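Local coordinates for protein alanine racemase 1 (Caldanaerobacter subterraneus subsp. tengcongensis MB4, PDB 4Y2W) that belongs to the alanine racemase family and builds a two-chain assembly from subunits that each join an eight-stranded alpha/beta barrel to a beta-rich C-terminal domain, at residues A37-D42 with Y50-L55; D61-A66 with I79-L84; H20-I25 with E56-D61. The protein carries 1 engineered substitution. All coordinates share one frame; numbering follows the deposited sequence.

The three contacts illustrate how the wall of an alpha/beta barrel is assembled from successive chain elements, all within the N-terminal domain. Contact 1 sets helix 48-58 against the end of strand 34-38, contact 2 pairs strands 62-65 and 83-85, and contact 3 lays helix 15-28 beside the end of helix 48-58. Their centres are close: about 9 Å between contacts 1 and 2, 11 Å between 1 and 3, and 13 Å between 2 and 3. Contacts 1 and 3 share helix 48-58, and Asp61 belongs to both 2 and 3. Along the chain, contact 3 spans contact 1, whereas contact 2 follows both. Barrel wall and helical cover thus form one continuous packing unit.

Contact 1: A37-D42 with Y50-L55; sequences AVIKGD and YVAKFL. With ALA (alanine), chain F.
Two torsions bring Ile39 onto the helix formed by 50-55. With chi1 at 57°, CG1 lies between the backbone N and the carbonyl carbon while CG2 falls beside the N, and an extended chi2 of 172° carries CD1 onward to Ala52. The residue therefore touches the helix with two separate branches. CD1 meets Ala52 CB at 3.8 Å, whereas Ile39 CG2 comes to 3.9 Å from Val51 CG1 and to 4.2 Å from Leu55 CD1. Past both Val51 and Leu55, the isoleucine runs alongside in the opposite direction, and the contacts are made methyl to methyl. Leu55 makes a matching reach: its extended chi2 (174°) sends CD1 toward the strand, where it also meets Ala37 CB at 3.8 Å. A single leucine methyl thus touches two residues, Ala37 at the strand end and Ile39 just beyond it. No hydrogen bond crosses the contact; buried methyl groups alone join the two segments.

On the other side of the chain, Lys40 departs toward the ligand pocket, where NZ lies 3.7 Å from O of the bound alanine. Lys40 NZ also forms a salt bridge with Asp317 OD2 of the second subunit, so the turn just after the strand delivers a residue to a site at the subunit interface.

Phe63 of the adjacent strand 62-65 touches Ala37, Ile39, Ala52 and Leu55. Helix 15-28 adds Ile18 against Val51 and Leu55, while helix 68-76 brings Leu74 against Ile39 and Ala52, placing helix 48-58 between two helical neighbours on the outside of the barrel.

Contact 2: D61-A66 with I79-L84; sequences DYFGVA and IKTPIL
Phe63 packs with its ring across Thr81 at about a right angle, its CD2 3.6 Å from Thr81 CG2, and reaches Ile79 through CE2. Farther along, Val65 CG2 meets Ile83 CG2 at 3.7 Å. The face opposite Phe63 and Ile83 carries Leu84, whose CB is touched by Tyr62 CE1. The Tyr62 ring lies over Pro82: the proline CB stands 3.6 Å from the ring centroid, 15° off the ring normal, in a CH-pi contact. The edge of that ring is turned to the backbone at Ile83 and Leu84.

Between these two apolar faces runs the ladder of backbone bonds. Phe63 N donates to Pro82 O at 2.9 Å, Phe63 O accepts from Leu84 N at 2.9 Å, and Val65 N donates to Leu84 O at 3.0 Å. Phe63 thus grips the other strand through both its N and its O. At the polar end of Tyr62, OH is hydrogen-bonded to Thr103 OG1 and Glu163 OE1, which would anchor the far end of the ring.

Parallel strands 62-65 and 83-85, connected through helix 68-76, form a beta-alpha-beta crossover, the repeating element of the TIM barrel.

Contact 3: H20-I25 with E56-D61; sequences HNFREI and EKEGVD
Phe22 fills the tight part of this contact, wedged between Glu58, at the end of helix 48-58, and the loop residue Val60. Its CG is anti to the backbone N (chi1 167°), which directs the ring away from its own helix and into the step where helix 48-58 ends. Along one side of the ring, CD2 lies 3.5 Å from CG of Glu58; farther round, CE1 meets Val60 CG2 at 3.8 Å. The aliphatic stem of Glu58 runs antiparallel to the Phe22 side chain, and a bend at its chi2 (66°) swings the carboxylate off the ring toward Arg23. Beneath this packing, Ile35 of strand 34-38 touches Phe22, and Ala37 of the same strand touches Val60, so ring and valine are both seated on the barrel wall.

The solvent side is held more sparingly. Arg23, an exposed residue, bends at chi3 and crosses Glu58 at about a right angle to form a salt bridge. One hydrogen bond carries it, from NH1 to Glu58 OE1 at 2.9 Å, and it is far from straight, with 137° at the hydrogen. The donor comes from well above the carboxylate plane, and the guanidinium and carboxylate groups are turned obliquely to each other. This is a single-point pairing rather than the flat, two-bond kind: one bent bond, its acceptor met out of plane, holds the pair.

Gly59, also exposed, has a positive phi and ends the helix in a Schellman motif, turning the chain through Val60 toward strand 62-65. Two neighbouring helices packed on the outside of a TIM barrel, one of them ended by a Schellman glycine as it passes into the next strand, follow the general plan of alpha/beta barrels.

Contact 1: A37-D42 with Y50-L55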
ATOM      1  N   ALA A  37      21.180  -8.029   5.772  1.00 43.92           N
ATOM      2  CA  ALA A  37      20.101  -7.940   4.787  1.00 42.62           C
ATOM      3  C   ALA A  37      19.041  -6.937   5.253  1.00 41.00           C
ATOM      4  O   ALA A  37      18.352  -7.167   6.247  1.00 40.46           O
ATOM      5  CB  ALA A  37      19.479  -9.308   4.553  1.00 42.24           C
ATOM      6  N   VAL A  38      18.935  -5.815   4.548  1.00 39.64           N
ATOM      7  CA  VAL A  38      17.859  -4.862   4.797  1.00 39.06           C
ATOM      8  C   VAL A  38      16.602  -5.457   4.175  1.00 38.22           C
ATOM      9  O   VAL A  38      16.554  -5.689   2.969  1.00 38.02           O
ATOM     10  CB  VAL A  38      18.155  -3.479   4.183  1.00 39.28           C
ATOM     11  CG1 VAL A  38      16.984  -2.528   4.392  1.00 38.70           C
ATOM     12  CG2 VAL A  38      19.432  -2.898   4.779  1.00 40.16           C
ATOM     13  N   ILE A  39      15.604  -5.733   5.007  1.00 37.57           N
ATOM     14  CA  ILE A  39      14.341  -6.297   4.539  1.00 38.04           C
ATOM     15  C   ILE A  39      13.171  -5.502   5.116  1.00 38.69           C
ATOM     16  O   ILE A  39      12.109  -6.056   5.419  1.00 38.49           O
ATOM     17  CB  ILE A  39      14.219  -7.804   4.877  1.00 37.75           C
ATOM     18  CG1 ILE A  39      14.366  -8.054   6.383  1.00 38.27           C
ATOM     19  CG2 ILE A  39      15.271  -8.596   4.117  1.00 37.31           C
ATOM     20  CD1 ILE A  39      14.066  -9.478   6.802  1.00 38.16           C
ATOM     21  N   LYS A  40      13.374  -4.192   5.248  1.00 38.79           N
ATOM     22  CA  LYS A  40      12.334  -3.291   5.735  1.00 39.24           C
ATOM     23  C   LYS A  40      11.203  -3.150   4.725  1.00 38.97           C
ATOM     24  O   LYS A  40      11.318  -3.597   3.584  1.00 39.49           O
ATOM     25  CB  LYS A  40      12.920  -1.917   6.083  1.00 40.05           C
ATOM     26  CG  LYS A  40      13.544  -1.141   4.927  1.00 40.36           C
ATOM     27  CD  LYS A  40      14.634  -0.217   5.455  1.00 41.41           C
ATOM     28  CE  LYS A  40      15.179   0.716   4.390  1.00 42.20           C
ATOM     29  NZ  LYS A  40      14.307   1.911   4.252  1.00 42.93           N
ATOM     30  N   GLY A  41      10.112  -2.532   5.158  1.00 38.92           N
ATOM     31  CA  GLY A  41       8.904  -2.444   4.348  1.00 39.53           C
ATOM     32  C   GLY A  41       8.431  -3.816   3.902  1.00 39.91           C
ATOM     33  O   GLY A  41       8.076  -4.005   2.740  1.00 40.69           O
ATOM     34  N   ASP A  42       8.441  -4.774   4.827  1.00 40.18           N
ATOM     35  CA  ASP A  42       8.010  -6.145   4.548  1.00 40.44           C
ATOM     36  C   ASP A  42       8.850  -6.768   3.421  1.00 40.72           C
ATOM     37  O   ASP A  42       8.323  -7.326   2.452  1.00 39.85           O
ATOM     38  CB  ASP A  42       6.507  -6.173   4.222  1.00 39.99           C
ATOM     39  CG  ASP A  42       5.899  -7.551   4.377  1.00 39.24           C
ATOM     40  OD1 ASP A  42       6.326  -8.291   5.280  1.00 40.00           O
ATOM     41  OD2 ASP A  42       4.986  -7.895   3.601  1.00 38.99           O
ATOM     42  N   TYR A  50       8.907 -14.991   5.018  1.00 44.73           N
ATOM     43  CA  TYR A  50       9.530 -15.971   4.127  1.00 44.71           C
ATOM     44  C   TYR A  50      10.938 -15.553   3.693  1.00 44.34           C
ATOM     45  O   TYR A  50      11.850 -16.380   3.668  1.00 43.87           O
ATOM     46  CB  TYR A  50       8.636 -16.250   2.910  1.00 44.70           C
ATOM     47  CG  TYR A  50       7.648 -17.381   3.131  1.00 44.84           C
ATOM     48  CD1 TYR A  50       6.394 -17.142   3.685  1.00 44.43           C
ATOM     49  CD2 TYR A  50       7.977 -18.696   2.794  1.00 45.17           C
ATOM     50  CE1 TYR A  50       5.494 -18.175   3.893  1.00 44.29           C
ATOM     51  CE2 TYR A  50       7.084 -19.733   2.996  1.00 44.79           C
ATOM     52  CZ  TYR A  50       5.843 -19.467   3.547  1.00 45.01           C
ATOM     53  OH  TYR A  50       4.951 -20.496   3.747  1.00 45.97           O
ATOM     54  N   VAL A  51      11.112 -14.276   3.367  1.00 43.93           N
ATOM     55  CA  VAL A  51      12.417 -13.761   2.942  1.00 43.63           C
ATOM     56  C   VAL A  51      13.452 -13.903   4.061  1.00 43.74           C
ATOM     57  O   VAL A  51      14.583 -14.317   3.816  1.00 42.11           O
ATOM     58  CB  VAL A  51      12.321 -12.289   2.485  1.00 43.72           C
ATOM     59  CG1 VAL A  51      13.702 -11.668   2.311  1.00 44.24           C
ATOM     60  CG2 VAL A  51      11.537 -12.193   1.185  1.00 43.78           C
ATOM     61  N   ALA A  52      13.057 -13.566   5.285  1.00 44.60           N
ATOM     62  CA  ALA A  52      13.941 -13.702   6.440  1.00 45.55           C
ATOM     63  C   ALA A  52      14.253 -15.168   6.713  1.00 46.87           C
ATOM     64  O   ALA A  52      15.397 -15.524   6.986  1.00 46.11           O
ATOM     65  CB  ALA A  52      13.317 -13.058   7.669  1.00 45.12           C
ATOM     66  N   LYS A  53      13.228 -16.011   6.635  1.00 50.17           N
ATOM     67  CA  LYS A  53      13.385 -17.449   6.841  1.00 52.34           C
ATOM     68  C   LYS A  53      14.459 -18.005   5.909  1.00 51.49           C
ATOM     69  O   LYS A  53      15.363 -18.712   6.354  1.00 52.71           O
ATOM     70  CB  LYS A  53      12.053 -18.182   6.608  1.00 54.18           C
ATOM     71  CG  LYS A  53      12.058 -19.664   6.984  1.00 56.83           C
ATOM     72  CD  LYS A  53      11.148 -20.488   6.072  1.00 58.77           C
ATOM     73  CE  LYS A  53      11.237 -21.988   6.343  1.00 59.13           C
ATOM     74  NZ  LYS A  53      10.212 -22.457   7.319  1.00 59.34           N
ATOM     75  N   PHE A  54      14.370 -17.664   4.627  1.00 50.24           N
ATOM     76  CA  PHE A  54      15.271 -18.229   3.622  1.00 50.01           C
ATOM     77  C   PHE A  54      16.664 -17.591   3.596  1.00 50.87           C
ATOM     78  O   PHE A  54      17.635 -18.253   3.220  1.00 51.62           O
ATOM     79  CB  PHE A  54      14.616 -18.214   2.234  1.00 49.43           C
ATOM     80  CG  PHE A  54      13.799 -19.443   1.955  1.00 49.06           C
ATOM     81  CD1 PHE A  54      12.580 -19.640   2.591  1.00 48.93           C
ATOM     82  CD2 PHE A  54      14.268 -20.427   1.095  1.00 49.34           C
ATOM     83  CE1 PHE A  54      11.836 -20.786   2.354  1.00 49.48           C
ATOM     84  CE2 PHE A  54      13.528 -21.574   0.855  1.00 48.84           C
ATOM     85  CZ  PHE A  54      12.312 -21.756   1.486  1.00 48.62           C
ATOM     86  N   LEU A  55      16.771 -16.326   3.996  1.00 50.77           N
ATOM     87  CA  LEU A  55      18.083 -15.688   4.151  1.00 50.66           C
ATOM     88  C   LEU A  55      18.792 -16.181   5.420  1.00 52.55           C
ATOM     89  O   LEU A  55      20.025 -16.251   5.460  1.00 53.12           O
ATOM     90  CB  LEU A  55      17.956 -14.162   4.155  1.00 49.88           C
ATOM     91  CG  LEU A  55      17.576 -13.515   2.819  1.00 49.30           C
ATOM     92  CD1 LEU A  55      17.341 -12.023   3.002  1.00 49.04           C
ATOM     93  CD2 LEU A  55      18.635 -13.757   1.754  1.00 49.14           C
TER
HETATM   94  N   ALA F 402      16.231   2.340   0.303  1.00 54.09           N
HETATM   95  CA  ALA F 402      16.540   3.140   1.532  1.00 54.16           C
HETATM   96  C   ALA F 402      15.766   4.466   1.578  1.00 54.19           C
HETATM   97  O   ALA F 402      15.539   5.021   2.654  1.00 53.80           O
HETATM   98  CB  ALA F 402      18.038   3.398   1.631  1.00 54.62           C
HETATM   99  OXT ALA F 402      15.353   5.024   0.557  1.00 53.31           O

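Contact 2: D61-A66 with I79-L84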
ATOM      1  N   ASP A  61      24.301 -12.576   8.353  1.00 49.53           N
ATOM      2  CA  ASP A  61      24.877 -12.183   9.648  1.00 48.73           C
ATOM      3  C   ASP A  61      23.955 -11.301  10.492  1.00 46.69           C
ATOM      4  O   ASP A  61      23.978 -11.374  11.720  1.00 45.84           O
ATOM      5  CB  ASP A  61      26.218 -11.469   9.438  1.00 49.24           C
ATOM      6  CG  ASP A  61      27.243 -12.347   8.750  1.00 49.42           C
ATOM      7  OD1 ASP A  61      27.473 -13.473   9.231  1.00 49.63           O
ATOM      8  OD2 ASP A  61      27.817 -11.915   7.730  1.00 49.43           O
ATOM      9  N   TYR A  62      23.160 -10.464   9.832  1.00 45.58           N
ATOM     10  CA  TYR A  62      22.251  -9.545  10.518  1.00 44.98           C
ATOM     11  C   TYR A  62      21.042  -9.259   9.629  1.00 44.27           C
ATOM     12  O   TYR A  62      21.073  -9.514   8.423  1.00 44.87           O
ATOM     13  CB  TYR A  62      22.979  -8.230  10.821  1.00 45.20           C
ATOM     14  CG  TYR A  62      22.962  -7.800  12.274  1.00 45.38           C
ATOM     15  CD1 TYR A  62      21.802  -7.310  12.869  1.00 45.95           C
ATOM     16  CD2 TYR A  62      24.119  -7.860  13.050  1.00 45.27           C
ATOM     17  CE1 TYR A  62      21.794  -6.907  14.197  1.00 46.09           C
ATOM     18  CE2 TYR A  62      24.117  -7.461  14.378  1.00 44.72           C
ATOM     19  CZ  TYR A  62      22.954  -6.985  14.945  1.00 44.97           C
ATOM     20  OH  TYR A  62      22.948  -6.583  16.258  1.00 45.15           O
ATOM     21  N   PHE A  63      19.978  -8.736  10.232  1.00 43.15           N
ATOM     22  CA  PHE A  63      18.860  -8.171   9.480  1.00 41.85           C
ATOM     23  C   PHE A  63      18.667  -6.707   9.845  1.00 41.39           C
ATOM     24  O   PHE A  63      18.846  -6.315  10.996  1.00 41.74           O
ATOM     25  CB  PHE A  63      17.563  -8.935   9.756  1.00 41.38           C
ATOM     26  CG  PHE A  63      17.438 -10.217   8.989  1.00 40.49           C
ATOM     27  CD1 PHE A  63      17.401 -10.207   7.605  1.00 40.35           C
ATOM     28  CD2 PHE A  63      17.338 -11.431   9.651  1.00 40.81           C
ATOM     29  CE1 PHE A  63      17.279 -11.387   6.891  1.00 40.75           C
ATOM     30  CE2 PHE A  63      17.212 -12.616   8.945  1.00 41.08           C
ATOM     31  CZ  PHE A  63      17.184 -12.594   7.563  1.00 41.19           C
ATOM     32  N   GLY A  64      18.298  -5.909   8.850  1.00 41.90           N
ATOM     33  CA  GLY A  64      17.956  -4.508   9.057  1.00 42.01           C
ATOM     34  C   GLY A  64      16.479  -4.282   8.794  1.00 41.87           C
ATOM     35  O   GLY A  64      15.951  -4.722   7.768  1.00 41.15           O
ATOM     36  N   VAL A  65      15.815  -3.605   9.729  1.00 41.21           N
ATOM     37  CA  VAL A  65      14.419  -3.215   9.563  1.00 41.47           C
ATOM     38  C   VAL A  65      14.180  -1.785  10.030  1.00 41.85           C
ATOM     39  O   VAL A  65      14.974  -1.220  10.785  1.00 41.08           O
ATOM     40  CB  VAL A  65      13.459  -4.158  10.312  1.00 41.55           C
ATOM     41  CG1 VAL A  65      13.460  -5.530   9.660  1.00 41.68           C
ATOM     42  CG2 VAL A  65      13.818  -4.248  11.788  1.00 41.99           C
ATOM     43  N   ALA A  66      13.060  -1.223   9.580  1.00 41.32           N
ATOM     44  CA  ALA A  66      12.725   0.173   9.827  1.00 40.23           C
ATOM     45  C   ALA A  66      12.098   0.405  11.198  1.00 40.46           C
ATOM     46  O   ALA A  66      12.431   1.384  11.866  1.00 41.12           O
ATOM     47  CB  ALA A  66      11.793   0.679   8.739  1.00 39.80           C
ATOM     48  N   ILE A  79      12.622 -16.258  14.028  1.00 57.87           N
ATOM     49  CA  ILE A  79      13.887 -15.811  13.448  1.00 57.62           C
ATOM     50  C   ILE A  79      14.896 -15.579  14.576  1.00 56.10           C
ATOM     51  O   ILE A  79      14.654 -14.773  15.476  1.00 55.03           O
ATOM     52  CB  ILE A  79      13.705 -14.526  12.607  1.00 57.86           C
ATOM     53  CG1 ILE A  79      12.750 -14.775  11.429  1.00 56.92           C
ATOM     54  CG2 ILE A  79      15.048 -14.010  12.104  1.00 58.20           C
ATOM     55  CD1 ILE A  79      13.298 -15.669  10.332  1.00 56.76           C
ATOM     56  N   LYS A  80      16.010 -16.309  14.521  1.00 55.61           N
ATOM     57  CA  LYS A  80      17.070 -16.246  15.538  1.00 54.74           C
ATOM     58  C   LYS A  80      18.118 -15.189  15.203  1.00 52.26           C
ATOM     59  O   LYS A  80      18.735 -14.616  16.102  1.00 52.22           O
ATOM     60  CB  LYS A  80      17.773 -17.602  15.658  1.00 56.43           C
ATOM     61  CG  LYS A  80      16.862 -18.778  15.978  1.00 58.43           C
ATOM     62  CD  LYS A  80      17.558 -20.103  15.691  1.00 60.08           C
ATOM     63  CE  LYS A  80      16.602 -21.281  15.796  1.00 61.29           C
ATOM     64  NZ  LYS A  80      16.061 -21.456  17.174  1.00 61.75           N
ATOM     65  N   THR A  81      18.326 -14.958  13.906  1.00 49.63           N
ATOM     66  CA  THR A  81      19.275 -13.962  13.408  1.00 47.50           C
ATOM     67  C   THR A  81      19.145 -12.635  14.167  1.00 47.30           C
ATOM     68  O   THR A  81      18.030 -12.212  14.472  1.00 48.15           O
ATOM     69  CB  THR A  81      19.039 -13.698  11.902  1.00 46.50           C
ATOM     70  OG1 THR A  81      18.982 -14.942  11.193  1.00 44.46           O
ATOM     71  CG2 THR A  81      20.149 -12.843  11.307  1.00 46.79           C
ATOM     72  N   PRO A  82      20.282 -11.979  14.485  1.00 46.36           N
ATOM     73  CA  PRO A  82      20.205 -10.656  15.114  1.00 45.37           C
ATOM     74  C   PRO A  82      19.503  -9.640  14.220  1.00 43.76           C
ATOM     75  O   PRO A  82      19.700  -9.655  13.005  1.00 42.94           O
ATOM     76  CB  PRO A  82      21.677 -10.266  15.305  1.00 45.77           C
ATOM     77  CG  PRO A  82      22.423 -11.555  15.307  1.00 45.50           C
ATOM     78  CD  PRO A  82      21.676 -12.442  14.356  1.00 45.82           C
ATOM     79  N   ILE A  83      18.693  -8.773  14.825  1.00 42.68           N
ATOM     80  CA  ILE A  83      17.918  -7.775  14.087  1.00 41.89           C
ATOM     81  C   ILE A  83      18.208  -6.373  14.617  1.00 41.51           C
ATOM     82  O   ILE A  83      18.268  -6.166  15.833  1.00 41.26           O
ATOM     83  CB  ILE A  83      16.407  -8.029  14.224  1.00 42.02           C
ATOM     84  CG1 ILE A  83      16.050  -9.436  13.741  1.00 41.98           C
ATOM     85  CG2 ILE A  83      15.610  -6.973  13.459  1.00 41.97           C
ATOM     86  CD1 ILE A  83      14.766  -9.972  14.333  1.00 41.80           C
ATOM     87  N   LEU A  84      18.374  -5.420  13.698  1.00 40.90           N
ATOM     88  CA  LEU A  84      18.618  -4.020  14.048  1.00 40.17           C
ATOM     89  C   LEU A  84      17.441  -3.156  13.626  1.00 40.00           C
ATOM     90  O   LEU A  84      16.995  -3.224  12.482  1.00 39.83           O
ATOM     91  CB  LEU A  84      19.897  -3.505  13.376  1.00 39.46           C
ATOM     92  CG  LEU A  84      20.165  -1.997  13.476  1.00 38.97           C
ATOM     93  CD1 LEU A  84      20.346  -1.552  14.918  1.00 38.70           C
ATOM     94  CD2 LEU A  84      21.375  -1.611  12.645  1.00 39.17           C
TER

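Contact 3: H20-I25 with E56-D61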
ATOM      1  N   HIS A  20      20.289 -16.077  -4.353  1.00 50.99           N
ATOM      2  CA  HIS A  20      21.314 -15.897  -5.378  1.00 51.10           C
ATOM      3  C   HIS A  20      21.900 -14.488  -5.348  1.00 50.76           C
ATOM      4  O   HIS A  20      23.117 -14.325  -5.333  1.00 51.05           O
ATOM      5  CB  HIS A  20      20.755 -16.174  -6.771  1.00 51.76           C
ATOM      6  CG  HIS A  20      21.683 -15.776  -7.875  1.00 53.22           C
ATOM      7  ND1 HIS A  20      22.521 -16.670  -8.502  1.00 54.68           N
ATOM      8  CD2 HIS A  20      21.920 -14.573  -8.448  1.00 53.23           C
ATOM      9  CE1 HIS A  20      23.224 -16.039  -9.425  1.00 55.30           C
ATOM     10  NE2 HIS A  20      22.878 -14.764  -9.411  1.00 54.76           N
ATOM     11  N   ASN A  21      21.031 -13.478  -5.361  1.00 50.50           N
ATOM     12  CA  ASN A  21      21.466 -12.079  -5.299  1.00 50.40           C
ATOM     13  C   ASN A  21      22.242 -11.790  -4.019  1.00 50.73           C
ATOM     14  O   ASN A  21      23.170 -10.984  -4.019  1.00 50.73           O
ATOM     15  CB  ASN A  21      20.271 -11.125  -5.392  1.00 50.87           C
ATOM     16  CG  ASN A  21      19.588 -11.164  -6.746  1.00 51.18           C
ATOM     17  OD1 ASN A  21      20.134 -11.681  -7.720  1.00 50.80           O
ATOM     18  ND2 ASN A  21      18.383 -10.611  -6.812  1.00 51.65           N
ATOM     19  N   PHE A  22      21.846 -12.448  -2.933  1.00 51.07           N
ATOM     20  CA  PHE A  22      22.583 -12.390  -1.672  1.00 51.52           C
ATOM     21  C   PHE A  22      24.001 -12.938  -1.852  1.00 52.80           C
ATOM     22  O   PHE A  22      24.971 -12.303  -1.434  1.00 52.21           O
ATOM     23  CB  PHE A  22      21.828 -13.162  -0.581  1.00 50.90           C
ATOM     24  CG  PHE A  22      22.633 -13.421   0.660  1.00 50.41           C
ATOM     25  CD1 PHE A  22      22.859 -12.409   1.583  1.00 50.58           C
ATOM     26  CD2 PHE A  22      23.153 -14.685   0.913  1.00 50.13           C
ATOM     27  CE1 PHE A  22      23.593 -12.648   2.733  1.00 50.19           C
ATOM     28  CE2 PHE A  22      23.889 -14.929   2.059  1.00 50.14           C
ATOM     29  CZ  PHE A  22      24.109 -13.910   2.971  1.00 50.07           C
ATOM     30  N   ARG A  23      24.114 -14.104  -2.487  1.00 54.79           N
ATOM     31  CA  ARG A  23      25.422 -14.707  -2.777  1.00 56.87           C
ATOM     32  C   ARG A  23      26.298 -13.851  -3.711  1.00 56.94           C
ATOM     33  O   ARG A  23      27.523 -13.928  -3.646  1.00 56.29           O
ATOM     34  CB  ARG A  23      25.263 -16.125  -3.341  1.00 57.88           C
ATOM     35  CG  ARG A  23      24.838 -17.151  -2.299  1.00 60.46           C
ATOM     36  CD  ARG A  23      25.031 -18.584  -2.788  1.00 62.47           C
ATOM     37  NE  ARG A  23      24.269 -18.874  -4.004  1.00 63.39           N
ATOM     38  CZ  ARG A  23      22.960 -19.117  -4.046  1.00 63.94           C
ATOM     39  NH1 ARG A  23      22.223 -19.106  -2.940  1.00 64.53           N
ATOM     40  NH2 ARG A  23      22.377 -19.368  -5.212  1.00 65.06           N
ATOM     41  N   GLU A  24      25.673 -13.046  -4.569  1.00 58.54           N
ATOM     42  CA  GLU A  24      26.405 -12.101  -5.421  1.00 59.43           C
ATOM     43  C   GLU A  24      27.085 -11.007  -4.597  1.00 60.53           C
ATOM     44  O   GLU A  24      28.190 -10.578  -4.926  1.00 61.65           O
ATOM     45  CB  GLU A  24      25.476 -11.460  -6.457  1.00 58.95           C
ATOM     46  CG  GLU A  24      24.964 -12.418  -7.519  1.00 59.32           C
ATOM     47  CD  GLU A  24      26.049 -12.863  -8.480  1.00 60.31           C
ATOM     48  OE1 GLU A  24      26.758 -11.990  -9.020  1.00 61.82           O
ATOM     49  OE2 GLU A  24      26.188 -14.086  -8.699  1.00 61.03           O
ATOM     50  N   ILE A  25      26.429 -10.567  -3.526  1.00 60.12           N
ATOM     51  CA  ILE A  25      26.989  -9.531  -2.659  1.00 61.02           C
ATOM     52  C   ILE A  25      28.231 -10.039  -1.920  1.00 61.54           C
ATOM     53  O   ILE A  25      29.186  -9.286  -1.722  1.00 61.72           O
ATOM     54  CB  ILE A  25      25.950  -9.005  -1.639  1.00 61.61           C
ATOM     55  CG1 ILE A  25      24.714  -8.445  -2.353  1.00 62.24           C
ATOM     56  CG2 ILE A  25      26.561  -7.931  -0.745  1.00 62.39           C
ATOM     57  CD1 ILE A  25      25.016  -7.380  -3.386  1.00 63.27           C
ATOM     58  N   GLU A  56      18.017 -16.530   6.447  1.00 53.29           N
ATOM     59  CA  GLU A  56      18.569 -17.145   7.656  1.00 54.29           C
ATOM     60  C   GLU A  56      19.182 -18.520   7.359  1.00 55.04           C
ATOM     61  O   GLU A  56      20.230 -18.855   7.912  1.00 55.10           O
ATOM     62  CB  GLU A  56      17.498 -17.264   8.744  1.00 54.65           C
ATOM     63  CG  GLU A  56      18.008 -17.827  10.063  1.00 55.62           C
ATOM     64  CD  GLU A  56      16.950 -17.823  11.153  1.00 56.75           C
ATOM     65  OE1 GLU A  56      15.816 -18.271  10.885  1.00 57.63           O
ATOM     66  OE2 GLU A  56      17.254 -17.384  12.282  1.00 56.84           O
ATOM     67  N   LYS A  57      18.533 -19.308   6.499  1.00 55.95           N
ATOM     68  CA  LYS A  57      19.096 -20.586   6.040  1.00 57.33           C
ATOM     69  C   LYS A  57      20.404 -20.353   5.280  1.00 56.97           C
ATOM     70  O   LYS A  57      21.354 -21.129   5.406  1.00 56.51           O
ATOM     71  CB  LYS A  57      18.125 -21.333   5.115  1.00 59.06           C
ATOM     72  CG  LYS A  57      16.841 -21.847   5.755  1.00 60.44           C
ATOM     73  CD  LYS A  57      15.929 -22.456   4.689  1.00 61.73           C
ATOM     74  CE  LYS A  57      14.496 -22.665   5.164  1.00 62.98           C
ATOM     75  NZ  LYS A  57      14.275 -23.976   5.837  1.00 63.45           N
ATOM     76  N   GLU A  58      20.444 -19.275   4.499  1.00 55.36           N
ATOM     77  CA  GLU A  58      21.599 -18.956   3.659  1.00 54.78           C
ATOM     78  C   GLU A  58      22.806 -18.451   4.462  1.00 54.05           C
ATOM     79  O   GLU A  58      23.906 -18.353   3.924  1.00 52.60           O
ATOM     80  CB  GLU A  58      21.205 -17.923   2.594  1.00 54.83           C
ATOM     81  CG  GLU A  58      22.006 -18.015   1.305  1.00 55.24           C
ATOM     82  CD  GLU A  58      21.754 -19.301   0.533  1.00 55.62           C
ATOM     83  OE1 GLU A  58      22.691 -19.775  -0.148  1.00 55.54           O
ATOM     84  OE2 GLU A  58      20.627 -19.840   0.602  1.00 54.66           O
ATOM     85  N   GLY A  59      22.591 -18.115   5.733  1.00 54.03           N
ATOM     86  CA  GLY A  59      23.681 -17.788   6.653  1.00 53.40           C
ATOM     87  C   GLY A  59      23.980 -16.304   6.770  1.00 53.22           C
ATOM     88  O   GLY A  59      25.131 -15.916   6.958  1.00 54.30           O
ATOM     89  N   VAL A  60      22.947 -15.473   6.675  1.00 52.28           N
ATOM     90  CA  VAL A  60      23.105 -14.023   6.796  1.00 51.51           C
ATOM     91  C   VAL A  60      23.512 -13.641   8.223  1.00 50.65           C
ATOM     92  O   VAL A  60      23.118 -14.302   9.183  1.00 51.51           O
ATOM     93  CB  VAL A  60      21.810 -13.287   6.378  1.00 52.78           C
ATOM     94  CG1 VAL A  60      20.705 -13.467   7.416  1.00 53.08           C
ATOM     95  CG2 VAL A  60      22.086 -11.813   6.121  1.00 53.04           C
ATOM     96  N   ASP A  61      24.301 -12.576   8.353  1.00 49.53           N
ATOM     97  CA  ASP A  61      24.877 -12.183   9.648  1.00 48.73           C
ATOM     98  C   ASP A  61      23.955 -11.301  10.492  1.00 46.69           C
ATOM     99  O   ASP A  61      23.978 -11.374  11.720  1.00 45.84           O
ATOM    100  CB  ASP A  61      26.218 -11.469   9.438  1.00 49.24           C
ATOM    101  CG  ASP A  61      27.243 -12.347   8.750  1.00 49.42           C
ATOM    102  OD1 ASP A  61      27.473 -13.473   9.231  1.00 49.63           O
ATOM    103  OD2 ASP A  61      27.817 -11.915   7.730  1.00 49.43           O
TER